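Local coordinates for protein Ton_1535 (Thermococcus onnurineus, PDB 3ZPJ) that is of unknown function but folds as an alpha-solenoid of successive helices that is marked by a left-handed helical turn, at residues A[166-171]-A[178-183]; A[116-121]-A[159-164]; A[200-205]-A[221-226]. All coordinates share one frame; numbering follows the deposited sequence.

Interaction 1 (A[166-171]-A[178-183]); sequences EKAGDT and MDFYKM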
ATOM      1  N   GLU A 166       7.044  -0.973  -6.399  1.00 31.69           N
ATOM      2  CA  GLU A 166       5.624  -0.824  -6.677  1.00 32.81           C
ATOM      3  C   GLU A 166       4.794  -1.965  -6.110  1.00 34.86           C
ATOM      4  O   GLU A 166       3.748  -1.734  -5.498  1.00 31.25           O
ATOM      5  CB  GLU A 166       5.356  -0.644  -8.177  1.00 30.47           C
ATOM      6  CG  GLU A 166       3.884  -0.343  -8.483  1.00 37.15           C
ATOM      7  CD  GLU A 166       3.550  -0.347  -9.967  1.00 44.69           C
ATOM      8  OE1 GLU A 166       4.435  -0.683 -10.786  1.00 50.37           O
ATOM      9  OE2 GLU A 166       2.391  -0.017 -10.313  1.00 39.57           O
ATOM     10  N   LYS A 167       5.266  -3.195  -6.282  1.00 32.76           N
ATOM     11  CA  LYS A 167       4.506  -4.345  -5.801  1.00 27.97           C
ATOM     12  C   LYS A 167       4.502  -4.401  -4.265  1.00 23.96           C
ATOM     13  O   LYS A 167       3.506  -4.781  -3.654  1.00 34.91           O
ATOM     14  CB  LYS A 167       5.010  -5.654  -6.420  1.00 35.52           C
ATOM     15  CG  LYS A 167       4.406  -6.928  -5.815  1.00 35.90           C
ATOM     16  CD  LYS A 167       3.233  -7.431  -6.607  1.00 37.21           C
ATOM     17  CE  LYS A 167       2.690  -8.754  -6.038  1.00 33.72           C
ATOM     18  NZ  LYS A 167       3.304  -9.999  -6.594  1.00 38.34           N
ATOM     19  N   ALA A 168       5.605  -4.001  -3.651  1.00 27.91           N
ATOM     20  CA  ALA A 168       5.666  -3.902  -2.197  1.00 32.07           C
ATOM     21  C   ALA A 168       4.616  -2.910  -1.722  1.00 32.85           C
ATOM     22  O   ALA A 168       3.798  -3.213  -0.850  1.00 33.18           O
ATOM     23  CB  ALA A 168       7.055  -3.456  -1.755  1.00 28.43           C
ATOM     24  N   GLY A 169       4.648  -1.724  -2.316  1.00 24.74           N
ATOM     25  CA  GLY A 169       3.634  -0.722  -2.056  1.00 38.34           C
ATOM     26  C   GLY A 169       2.217  -1.271  -2.136  1.00 33.32           C
ATOM     27  O   GLY A 169       1.423  -1.083  -1.215  1.00 41.64           O
ATOM     28  N   ASP A 170       1.906  -1.964  -3.228  1.00 30.39           N
ATOM     29  CA  ASP A 170       0.585  -2.540  -3.417  1.00 29.33           C
ATOM     30  C   ASP A 170       0.169  -3.488  -2.289  1.00 33.35           C
ATOM     31  O   ASP A 170      -1.026  -3.715  -2.080  1.00 35.70           O
ATOM     32  CB  ASP A 170       0.500  -3.287  -4.750  1.00 34.84           C
ATOM     33  CG  ASP A 170       0.446  -2.351  -5.943  1.00 37.62           C
ATOM     34  OD1 ASP A 170       0.089  -1.158  -5.781  1.00 41.46           O
ATOM     35  OD2 ASP A 170       0.767  -2.819  -7.048  1.00 30.76           O
ATOM     36  N   THR A 171       1.132  -4.049  -1.567  1.00 31.99           N
ATOM     37  CA  THR A 171       0.771  -5.016  -0.532  1.00 31.49           C
ATOM     38  C   THR A 171       0.652  -4.358   0.821  1.00 29.42           C
ATOM     39  O   THR A 171       0.330  -5.026   1.791  1.00 32.59           O
ATOM     40  CB  THR A 171       1.782  -6.197  -0.408  1.00 35.54           C
ATOM     41  OG1 THR A 171       3.025  -5.713   0.112  1.00 37.22           O
ATOM     42  CG2 THR A 171       2.022  -6.863  -1.767  1.00 29.23           C
ATOM     43  N   MET A 178       3.305   4.576   0.914  1.00 37.95           N
ATOM     44  CA  MET A 178       3.638   5.827   0.246  1.00 29.64           C
ATOM     45  C   MET A 178       5.120   5.946  -0.161  1.00 34.47           C
ATOM     46  O   MET A 178       5.427   6.302  -1.294  1.00 40.57           O
ATOM     47  CB  MET A 178       3.178   7.048   1.080  1.00 28.77           C
ATOM     48  CG  MET A 178       2.879   8.276   0.213  1.00 35.87           C
ATOM     49  SD  MET A 178       1.376   8.084  -0.810  1.00 31.96           S
ATOM     50  CE  MET A 178       0.189   7.995   0.539  1.00 26.22           C
ATOM     51  N   ASP A 179       6.032   5.621   0.742  1.00 34.59           N
ATOM     52  CA  ASP A 179       7.459   5.758   0.439  1.00 33.82           C
ATOM     53  C   ASP A 179       7.940   4.851  -0.713  1.00 32.07           C
ATOM     54  O   ASP A 179       8.809   5.233  -1.490  1.00 41.80           O
ATOM     55  CB  ASP A 179       8.266   5.510   1.694  1.00 31.78           C
ATOM     56  CG  ASP A 179       8.271   6.709   2.629  1.00 41.96           C
ATOM     57  OD1 ASP A 179       8.047   7.832   2.134  1.00 40.35           O
ATOM     58  OD2 ASP A 179       8.508   6.525   3.846  1.00 48.14           O
ATOM     59  N   PHE A 180       7.347   3.668  -0.820  1.00 27.20           N
ATOM     60  CA  PHE A 180       7.668   2.713  -1.873  1.00 28.48           C
ATOM     61  C   PHE A 180       7.207   3.254  -3.214  1.00 32.65           C
ATOM     62  O   PHE A 180       7.926   3.192  -4.214  1.00 32.22           O
ATOM     63  CB  PHE A 180       6.999   1.363  -1.584  1.00 29.91           C
ATOM     64  CG  PHE A 180       7.498   0.708  -0.326  1.00 37.37           C
ATOM     65  CD1 PHE A 180       6.992   1.079   0.913  1.00 38.02           C
ATOM     66  CD2 PHE A 180       8.507  -0.245  -0.376  1.00 36.43           C
ATOM     67  CE1 PHE A 180       7.469   0.508   2.077  1.00 38.29           C
ATOM     68  CE2 PHE A 180       8.990  -0.820   0.786  1.00 36.17           C
ATOM     69  CZ  PHE A 180       8.464  -0.451   2.020  1.00 30.64           C
ATOM     70  N   TYR A 181       5.995   3.788  -3.229  1.00 36.28           N
ATOM     71  CA  TYR A 181       5.449   4.372  -4.438  1.00 33.82           C
ATOM     72  C   TYR A 181       6.243   5.591  -4.936  1.00 25.94           C
ATOM     73  O   TYR A 181       6.450   5.757  -6.139  1.00 36.85           O
ATOM     74  CB  TYR A 181       4.010   4.796  -4.204  1.00 31.56           C
ATOM     75  CG  TYR A 181       2.987   3.698  -4.174  1.00 27.81           C
ATOM     76  CD1 TYR A 181       3.168   2.500  -4.854  1.00 25.67           C
ATOM     77  CD2 TYR A 181       1.795   3.881  -3.472  1.00 35.13           C
ATOM     78  CE1 TYR A 181       2.169   1.482  -4.808  1.00 23.77           C
ATOM     79  CE2 TYR A 181       0.818   2.904  -3.427  1.00 21.42           C
ATOM     80  CZ  TYR A 181       0.996   1.715  -4.084  1.00 31.05           C
ATOM     81  OH  TYR A 181      -0.030   0.790  -4.004  1.00 34.70           O
ATOM     82  N   LYS A 182       6.686   6.442  -4.022  1.00 31.77           N
ATOM     83  CA  LYS A 182       7.454   7.617  -4.426  1.00 33.14           C
ATOM     84  C   LYS A 182       8.767   7.206  -5.090  1.00 35.12           C
ATOM     85  O   LYS A 182       9.153   7.796  -6.100  1.00 33.63           O
ATOM     86  CB  LYS A 182       7.760   8.520  -3.233  1.00 31.53           C
ATOM     87  CG  LYS A 182       6.588   8.851  -2.361  1.00 50.92           C
ATOM     88  CD  LYS A 182       5.783  10.017  -2.856  1.00 58.75           C
ATOM     89  CE  LYS A 182       4.953  10.570  -1.711  1.00 62.15           C
ATOM     90  NZ  LYS A 182       5.824  10.788  -0.521  1.00 66.86           N
ATOM     91  N   MET A 183       9.443   6.198  -4.529  1.00 35.90           N
ATOM     92  CA  MET A 183      10.728   5.715  -5.082  1.00 32.93           C
ATOM     93  C   MET A 183      10.509   5.093  -6.463  1.00 22.93           C
ATOM     94  O   MET A 183      11.224   5.411  -7.422  1.00 27.33           O
ATOM     95  CB  MET A 183      11.447   4.735  -4.136  1.00 29.33           C
ATOM     96  CG  MET A 183      12.972   4.704  -4.333  1.00 47.32           C
ATOM     97  SD  MET A 183      13.982   3.669  -3.246  1.00 31.33           S
ATOM     98  CE  MET A 183      13.071   3.824  -1.762  1.00 31.84           C
TER

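Interaction 2 (A[116-121]-A[159-164]); sequences VLSTLA and LRIGDL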
ATOM      1  N   VAL A 116      19.189  -9.191  -6.508  1.00 39.56           N
ATOM      2  CA  VAL A 116      18.936 -10.054  -5.372  1.00 38.54           C
ATOM      3  C   VAL A 116      18.508  -9.217  -4.175  1.00 37.53           C
ATOM      4  O   VAL A 116      17.547  -9.566  -3.502  1.00 44.67           O
ATOM      5  CB  VAL A 116      20.182 -10.886  -5.026  1.00 47.51           C
ATOM      6  CG1 VAL A 116      20.056 -11.508  -3.649  1.00 44.47           C
ATOM      7  CG2 VAL A 116      20.418 -11.951  -6.089  1.00 42.40           C
ATOM      8  N   LEU A 117      19.177  -8.093  -3.926  1.00 29.42           N
ATOM      9  CA  LEU A 117      18.780  -7.265  -2.775  1.00 35.13           C
ATOM     10  C   LEU A 117      17.327  -6.778  -2.834  1.00 33.34           C
ATOM     11  O   LEU A 117      16.627  -6.742  -1.810  1.00 40.39           O
ATOM     12  CB  LEU A 117      19.710  -6.080  -2.583  1.00 35.25           C
ATOM     13  CG  LEU A 117      21.106  -6.528  -2.192  1.00 41.88           C
ATOM     14  CD1 LEU A 117      22.015  -5.324  -2.088  1.00 41.11           C
ATOM     15  CD2 LEU A 117      21.022  -7.256  -0.872  1.00 38.46           C
ATOM     16  N   SER A 118      16.864  -6.425  -4.026  1.00 28.81           N
ATOM     17  CA  SER A 118      15.524  -5.851  -4.137  1.00 37.75           C
ATOM     18  C   SER A 118      14.456  -6.922  -3.939  1.00 26.63           C
ATOM     19  O   SER A 118      13.339  -6.608  -3.533  1.00 46.82           O
ATOM     20  CB  SER A 118      15.341  -5.114  -5.471  1.00 40.41           C
ATOM     21  OG  SER A 118      15.891  -5.860  -6.539  1.00 49.65           O
ATOM     22  N   THR A 119      14.806  -8.175  -4.238  1.00 29.52           N
ATOM     23  CA  THR A 119      13.937  -9.331  -4.018  1.00 32.39           C
ATOM     24  C   THR A 119      13.801  -9.542  -2.519  1.00 32.25           C
ATOM     25  O   THR A 119      12.710  -9.751  -1.984  1.00 32.30           O
ATOM     26  CB  THR A 119      14.538 -10.633  -4.650  1.00 43.47           C
ATOM     27  OG1 THR A 119      14.468 -10.558  -6.074  1.00 38.75           O
ATOM     28  CG2 THR A 119      13.776 -11.879  -4.198  1.00 37.38           C
ATOM     29  N   LEU A 120      14.939  -9.490  -1.852  1.00 30.43           N
ATOM     30  CA  LEU A 120      15.007  -9.616  -0.413  1.00 35.59           C
ATOM     31  C   LEU A 120      14.269  -8.458   0.244  1.00 33.62           C
ATOM     32  O   LEU A 120      13.540  -8.647   1.211  1.00 41.98           O
ATOM     33  CB  LEU A 120      16.471  -9.638  -0.010  1.00 31.21           C
ATOM     34  CG  LEU A 120      17.041  -9.336   1.372  1.00 47.28           C
ATOM     35  CD1 LEU A 120      16.244  -9.925   2.498  1.00 49.75           C
ATOM     36  CD2 LEU A 120      18.476  -9.893   1.384  1.00 50.07           C
ATOM     37  N   ALA A 121      14.455  -7.259  -0.290  1.00 27.98           N
ATOM     38  CA  ALA A 121      13.690  -6.116   0.185  1.00 29.30           C
ATOM     39  C   ALA A 121      12.191  -6.364  -0.006  1.00 35.56           C
ATOM     40  O   ALA A 121      11.375  -6.004   0.843  1.00 38.62           O
ATOM     41  CB  ALA A 121      14.110  -4.862  -0.548  1.00 26.95           C
ATOM     42  N   LEU A 159      14.985  -0.513 -13.278  1.00 36.06           N
ATOM     43  CA  LEU A 159      13.547  -0.612 -13.569  1.00 35.18           C
ATOM     44  C   LEU A 159      12.950  -1.796 -12.825  1.00 41.80           C
ATOM     45  O   LEU A 159      11.788  -1.762 -12.386  1.00 30.78           O
ATOM     46  CB  LEU A 159      13.282  -0.730 -15.081  1.00 30.90           C
ATOM     47  CG  LEU A 159      13.549   0.547 -15.881  1.00 31.30           C
ATOM     48  CD1 LEU A 159      13.458   0.323 -17.370  1.00 33.10           C
ATOM     49  CD2 LEU A 159      12.571   1.636 -15.445  1.00 33.28           C
ATOM     50  N   ARG A 160      13.746  -2.850 -12.659  1.00 31.49           N
ATOM     51  CA  ARG A 160      13.257  -3.996 -11.903  1.00 27.01           C
ATOM     52  C   ARG A 160      13.061  -3.649 -10.403  1.00 31.22           C
ATOM     53  O   ARG A 160      12.163  -4.150  -9.749  1.00 28.88           O
ATOM     54  CB  ARG A 160      14.165  -5.198 -12.106  1.00 37.68           C
ATOM     55  CG  ARG A 160      13.757  -6.425 -11.314  1.00 38.68           C
ATOM     56  CD  ARG A 160      12.519  -7.073 -11.890  1.00 43.66           C
ATOM     57  NE  ARG A 160      12.212  -8.327 -11.199  1.00 42.15           N
ATOM     58  CZ  ARG A 160      11.027  -8.926 -11.217  1.00 35.63           C
ATOM     59  NH1 ARG A 160      10.026  -8.391 -11.896  1.00 33.63           N
ATOM     60  NH2 ARG A 160      10.847 -10.061 -10.560  1.00 35.21           N
ATOM     61  N   ILE A 161      13.905  -2.781  -9.866  1.00 30.05           N
ATOM     62  CA  ILE A 161      13.714  -2.299  -8.502  1.00 23.85           C
ATOM     63  C   ILE A 161      12.399  -1.519  -8.443  1.00 31.93           C
ATOM     64  O   ILE A 161      11.610  -1.714  -7.534  1.00 30.36           O
ATOM     65  CB  ILE A 161      14.856  -1.393  -8.104  1.00 28.37           C
ATOM     66  CG1 ILE A 161      16.162  -2.196  -8.141  1.00 30.15           C
ATOM     67  CG2 ILE A 161      14.634  -0.813  -6.715  1.00 28.88           C
ATOM     68  CD1 ILE A 161      17.325  -1.437  -7.525  1.00 35.55           C
ATOM     69  N   GLY A 162      12.177  -0.656  -9.435  1.00 24.70           N
ATOM     70  CA  GLY A 162      10.912   0.030  -9.601  1.00 32.19           C
ATOM     71  C   GLY A 162       9.727  -0.908  -9.520  1.00 38.36           C
ATOM     72  O   GLY A 162       8.826  -0.665  -8.718  1.00 35.46           O
ATOM     73  N   ASP A 163       9.732  -1.975 -10.326  1.00 36.39           N
ATOM     74  CA  ASP A 163       8.622  -2.913 -10.328  1.00 27.54           C
ATOM     75  C   ASP A 163       8.420  -3.486  -8.938  1.00 31.71           C
ATOM     76  O   ASP A 163       7.289  -3.593  -8.465  1.00 31.58           O
ATOM     77  CB  ASP A 163       8.843  -4.064 -11.310  1.00 40.94           C
ATOM     78  CG  ASP A 163       8.785  -3.629 -12.770  1.00 44.73           C
ATOM     79  OD1 ASP A 163       8.301  -2.525 -13.047  1.00 38.99           O
ATOM     80  OD2 ASP A 163       9.225  -4.405 -13.647  1.00 52.51           O
ATOM     81  N   LEU A 164       9.515  -3.847  -8.272  1.00 28.81           N
ATOM     82  CA  LEU A 164       9.386  -4.447  -6.948  1.00 33.86           C
ATOM     83  C   LEU A 164       8.957  -3.443  -5.861  1.00 30.59           C
ATOM     84  O   LEU A 164       8.197  -3.791  -4.944  1.00 31.08           O
ATOM     85  CB  LEU A 164      10.662  -5.204  -6.553  1.00 35.83           C
ATOM     86  CG  LEU A 164      11.021  -6.366  -7.496  1.00 39.50           C
ATOM     87  CD1 LEU A 164      12.402  -6.943  -7.244  1.00 31.13           C
ATOM     88  CD2 LEU A 164      10.024  -7.447  -7.383  1.00 36.32           C
TER

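Interaction 3 (A[200-205]-A[221-226]); sequences VEKKIE and ALLKGK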
ATOM      1  N   VAL A 200       1.733   4.536 -11.421  1.00 26.55           N
ATOM      2  CA  VAL A 200       2.184   4.746 -10.056  1.00 29.07           C
ATOM      3  C   VAL A 200       1.758   6.122  -9.540  1.00 22.43           C
ATOM      4  O   VAL A 200       1.454   6.279  -8.361  1.00 35.16           O
ATOM      5  CB  VAL A 200       3.714   4.553  -9.879  1.00 32.38           C
ATOM      6  CG1 VAL A 200       4.134   4.881  -8.428  1.00 25.30           C
ATOM      7  CG2 VAL A 200       4.111   3.140 -10.212  1.00 29.34           C
ATOM      8  N   GLU A 201       1.791   7.124 -10.411  1.00 21.42           N
ATOM      9  CA  GLU A 201       1.303   8.437 -10.042  1.00 37.23           C
ATOM     10  C   GLU A 201      -0.167   8.307  -9.571  1.00 30.98           C
ATOM     11  O   GLU A 201      -0.540   8.832  -8.531  1.00 32.66           O
ATOM     12  CB  GLU A 201       1.441   9.377 -11.240  1.00 37.43           C
ATOM     13  CG  GLU A 201       0.757  10.733 -11.120  1.00 44.25           C
ATOM     14  CD  GLU A 201       1.122  11.637 -12.299  1.00 61.00           C
ATOM     15  OE1 GLU A 201       2.033  11.263 -13.071  1.00 71.24           O
ATOM     16  OE2 GLU A 201       0.511  12.711 -12.462  1.00 58.87           O
ATOM     17  N   LYS A 202      -0.962   7.554 -10.329  1.00 29.29           N
ATOM     18  CA  LYS A 202      -2.346   7.288  -9.967  1.00 37.73           C
ATOM     19  C   LYS A 202      -2.458   6.512  -8.645  1.00 32.23           C
ATOM     20  O   LYS A 202      -3.311   6.829  -7.825  1.00 35.24           O
ATOM     21  CB  LYS A 202      -3.068   6.567 -11.108  1.00 33.87           C
ATOM     22  CG  LYS A 202      -4.541   6.379 -10.886  1.00 38.81           C
ATOM     23  CD  LYS A 202      -5.197   5.852 -12.137  1.00 41.26           C
ATOM     24  CE  LYS A 202      -6.568   5.296 -11.848  1.00 51.91           C
ATOM     25  NZ  LYS A 202      -7.090   4.545 -13.025  1.00 64.81           N
ATOM     26  N   LYS A 203      -1.582   5.535  -8.409  1.00 30.60           N
ATOM     27  CA  LYS A 203      -1.636   4.794  -7.131  1.00 30.31           C
ATOM     28  C   LYS A 203      -1.284   5.689  -5.938  1.00 28.61           C
ATOM     29  O   LYS A 203      -1.654   5.408  -4.790  1.00 30.28           O
ATOM     30  CB  LYS A 203      -0.733   3.548  -7.155  1.00 28.01           C
ATOM     31  CG  LYS A 203      -1.178   2.478  -8.152  1.00 26.46           C
ATOM     32  CD  LYS A 203      -0.241   1.285  -8.159  1.00 24.68           C
ATOM     33  CE  LYS A 203      -0.792   0.098  -8.940  1.00 28.92           C
ATOM     34  NZ  LYS A 203       0.254  -0.976  -9.173  1.00 25.65           N
ATOM     35  N   ILE A 204      -0.570   6.774  -6.207  1.00 32.55           N
ATOM     36  CA  ILE A 204      -0.215   7.711  -5.145  1.00 29.37           C
ATOM     37  C   ILE A 204      -1.397   8.620  -4.790  1.00 30.01           C
ATOM     38  O   ILE A 204      -1.667   8.845  -3.604  1.00 33.65           O
ATOM     39  CB  ILE A 204       1.013   8.545  -5.525  1.00 36.25           C
ATOM     40  CG1 ILE A 204       2.266   7.656  -5.512  1.00 38.57           C
ATOM     41  CG2 ILE A 204       1.172   9.717  -4.563  1.00 24.14           C
ATOM     42  CD1 ILE A 204       3.495   8.285  -6.183  1.00 27.81           C
ATOM     43  N   GLU A 205      -2.119   9.115  -5.800  1.00 29.45           N
ATOM     44  CA  GLU A 205      -3.325   9.915  -5.524  1.00 41.15           C
ATOM     45  C   GLU A 205      -4.325   9.040  -4.781  1.00 35.31           C
ATOM     46  O   GLU A 205      -4.962   9.474  -3.842  1.00 32.10           O
ATOM     47  CB  GLU A 205      -3.999  10.429  -6.798  1.00 36.30           C
ATOM     48  CG  GLU A 205      -3.171  11.337  -7.688  1.00 59.28           C
ATOM     49  CD  GLU A 205      -3.951  11.780  -8.936  1.00 67.91           C
ATOM     50  OE1 GLU A 205      -5.161  12.082  -8.811  1.00 68.69           O
ATOM     51  OE2 GLU A 205      -3.363  11.801 -10.043  1.00 67.46           O
ATOM     52  N   ALA A 221      -9.139  -2.845  -5.104  1.00 34.95           N
ATOM     53  CA  ALA A 221     -10.491  -2.859  -5.634  1.00 29.27           C
ATOM     54  C   ALA A 221     -10.835  -1.520  -6.288  1.00 35.64           C
ATOM     55  O   ALA A 221     -11.450  -1.477  -7.359  1.00 38.84           O
ATOM     56  CB  ALA A 221     -11.495  -3.202  -4.539  1.00 29.30           C
ATOM     57  N   LEU A 222     -10.437  -0.427  -5.646  1.00 38.76           N
ATOM     58  CA  LEU A 222     -10.788   0.908  -6.130  1.00 36.31           C
ATOM     59  C   LEU A 222     -10.159   1.162  -7.485  1.00 37.41           C
ATOM     60  O   LEU A 222     -10.794   1.713  -8.389  1.00 34.91           O
ATOM     61  CB  LEU A 222     -10.340   1.969  -5.129  1.00 27.32           C
ATOM     62  CG  LEU A 222     -11.220   1.943  -3.879  1.00 40.46           C
ATOM     63  CD1 LEU A 222     -10.811   2.994  -2.868  1.00 38.93           C
ATOM     64  CD2 LEU A 222     -12.690   2.136  -4.297  1.00 28.25           C
ATOM     65  N   LEU A 223      -8.911   0.720  -7.626  1.00 32.11           N
ATOM     66  CA  LEU A 223      -8.161   0.925  -8.851  1.00 29.99           C
ATOM     67  C   LEU A 223      -8.831   0.196 -10.023  1.00 28.88           C
ATOM     68  O   LEU A 223      -8.862   0.705 -11.137  1.00 35.95           O
ATOM     69  CB  LEU A 223      -6.695   0.477  -8.640  1.00 22.88           C
ATOM     70  CG  LEU A 223      -5.685   0.959  -9.668  1.00 33.45           C
ATOM     71  CD1 LEU A 223      -5.532   2.468  -9.560  1.00 23.98           C
ATOM     72  CD2 LEU A 223      -4.343   0.248  -9.466  1.00 31.14           C
ATOM     73  N   LYS A 224      -9.384  -0.985  -9.756  1.00 35.07           N
ATOM     74  CA  LYS A 224     -10.149  -1.735 -10.755  1.00 36.34           C
ATOM     75  C   LYS A 224     -11.519  -1.137 -10.975  1.00 35.47           C
ATOM     76  O   LYS A 224     -12.242  -1.589 -11.844  1.00 36.18           O
ATOM     77  CB  LYS A 224     -10.397  -3.181 -10.305  1.00 37.56           C
ATOM     78  CG  LYS A 224      -9.158  -4.024 -10.115  1.00 45.99           C
ATOM     79  CD  LYS A 224      -9.547  -5.448  -9.708  1.00 47.84           C
ATOM     80  CE  LYS A 224      -8.671  -5.941  -8.558  1.00 57.35           C
ATOM     81  NZ  LYS A 224      -9.199  -7.180  -7.904  1.00 69.37           N
ATOM     82  N   GLY A 225     -11.911  -0.170 -10.149  1.00 38.78           N
ATOM     83  CA  GLY A 225     -13.275   0.337 -10.203  1.00 43.78           C
ATOM     84  C   GLY A 225     -14.327  -0.595  -9.608  1.00 44.52           C
ATOM     85  O   GLY A 225     -15.519  -0.493  -9.920  1.00 42.78           O
ATOM     86  N   LYS A 226     -13.905  -1.520  -8.754  1.00 45.01           N
ATOM     87  CA  LYS A 226     -14.886  -2.386  -8.095  1.00 44.19           C
ATOM     88  C   LYS A 226     -15.334  -1.697  -6.809  1.00 42.08           C
ATOM     89  O   LYS A 226     -15.030  -2.139  -5.698  1.00 40.83           O
ATOM     90  CB  LYS A 226     -14.309  -3.782  -7.802  1.00 45.18           C
ATOM     91  CG  LYS A 226     -13.857  -4.612  -9.035  1.00 49.80           C
ATOM     92  CD  LYS A 226     -14.702  -4.386 -10.285  1.00 68.24           C
ATOM     93  CE  LYS A 226     -14.048  -5.031 -11.528  1.00 73.79           C
ATOM     94  NZ  LYS A 226     -14.719  -4.688 -12.825  1.00 69.46           N
TER

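Interaction 1 (A[166-171]-A[178-183])
The ring of Tyr181 meets Asp170 OD1 at its edge, in the ring plane, and the backbone O of Glu166 lies near that plane at the edge too, 3.6 Å from Tyr181 CE1; Gly169 C approaches the same ring obliquely. The Phe180 ring is likewise met obliquely, by the methyl of Ala168 and by Gly169 N. These groups close a helical hairpin of the alpha-solenoid, in which helix 174-190 returns almost antiparallel to helix 151-170, at 156° and only 7.9 Å between the axes of the short segments. Gly169 permits this closeness: a CB there would point at the second helix and lie 2.6 Å from Tyr181 CE1, a clash. Phe180 CB rests 3.9 Å from Gly169 N, while Phe180 CD2 packs at 3.8 Å on Ala168 CB.

The polar end of the contact is the phenol. With CG anti to the carbonyl carbon (chi1 -76°), Tyr181 swings its ring across to helix 151-170, where OH donates to Asp170 OD1 over 2.6 Å. The carboxylate and ring planes stand 64° apart, and the bond reaches the anti side of the carboxylate, slightly out of its plane. The other oxygen, Asp170 OD2, and Glu166 OE2 both form salt bridges with Lys203, and Tyr181 OH also bonds to Arg219, which ties the hairpin to the next helices. A phenylalanine in place of Tyr181 would probably leave both Asp170 OD1 and Arg219 NH2 without this partner and free the ring end to shift. On the backbone of the first segment, Ala168 O accepts two bonds from one residue, from Thr171 N and, on a lone pair in the carbonyl plane, from Thr171 OG1 at 2.8 Å.

Interaction 2 (A[116-121]-A[159-164])
Ser118 OG is bonded back to its own helix, to the carbonyl oxygens of both Met115 and Gly114, while it also lies against Ile161 CG1 and Leu164 CD1 of the neighbouring helix. The two helices, 110-126 and 151-170, are the first and third of three successive helices of the alpha-solenoid. They are nearly parallel neighbours, with 5° between the directions of the short segments and an axis separation of 9.7 Å. Helix 130-146 lies between them in the sequence and touches Ser118 through Phe137.

The serine hydroxyl occupies the position between backbone N and carbonyl carbon (chi1 43°), which brings it over the preceding turn. Because those carbonyls satisfy it, the small side chain can face an apolar surface without a polar mate there. Leu164 supplies most of that surface: its CD1 methyl sits 3.7 Å from Ser118 OG and 3.8 Å from Ser118 O, so one methyl rests against both oxygens of the residue. The same methyl is 4.0 Å from Thr119 N. Ile161 comes alongside with its CG1 methylene, 4.0 Å from Ser118 CB, and its side chain also packs on Ile187 of helix 174-190. No hydrogen bond links the two segments, which meet by van der Waals contact. The other methyl of Leu164, CD2, lies above one face of the Arg160 guanidinium, 4.2 Å from the plane and over its centre.

Interaction 3 (A[200-205]-A[221-226])
Leu223 reaches from helix 216-223 to the side chains of Lys202 and Lys203, and the closer fit is with Lys203. There the CD2 methyl rests 3.6 Å from Lys203 CE and 4.1 Å from Lys203 CG, the extended lysine chain passing across the leucine at about a right angle. Lys203 NZ points away from the leucine, to its salt bridges with Glu166 and Asp170, which probably steadies the methylenes on which Leu223 lies. On the looser side, Leu223 CD1 comes nearest to Lys202 CE, at 3.8 Å, the extended chain of Lys202 meeting it obliquely. No polar bond joins the segments.

A Schellman motif at Gly225 (phi 74°) follows, with bonds from Lys226 N to Ala221 O and from Gly225 N to Leu222 O; Lys226 is then the N-cap of helix 227-237. In the solenoid, the C-terminal part of helix 216-223 thus rests on the flank of helix 194-209, where Leu223 also touches Leu206, and helix 240-256 approaches Lys202 through Trp253.

The three contacts follow one another along the chain, with interaction 2 closing before interaction 1 opens and interaction 1 before interaction 3. Interactions 1 and 2 share helix 151-170; their centres are 11 Å apart, and their segments adjoin in sequence without further touching. Interactions 1 and 3, with centres 13 Å apart, are linked directly: Lys203 NZ makes salt bridges of 2.6 Å to Glu166 OE2 and 2.9 Å to Asp170 OD2, and Val200 CG1 packs at 3.4 Å on Tyr181 O. Interactions 2 and 3 do not touch, their centres being 22 Å apart and their nearest atoms about 6 Å. Together they join neighbouring helices along the middle of the chain, from helix 110-126 to helix 216-223.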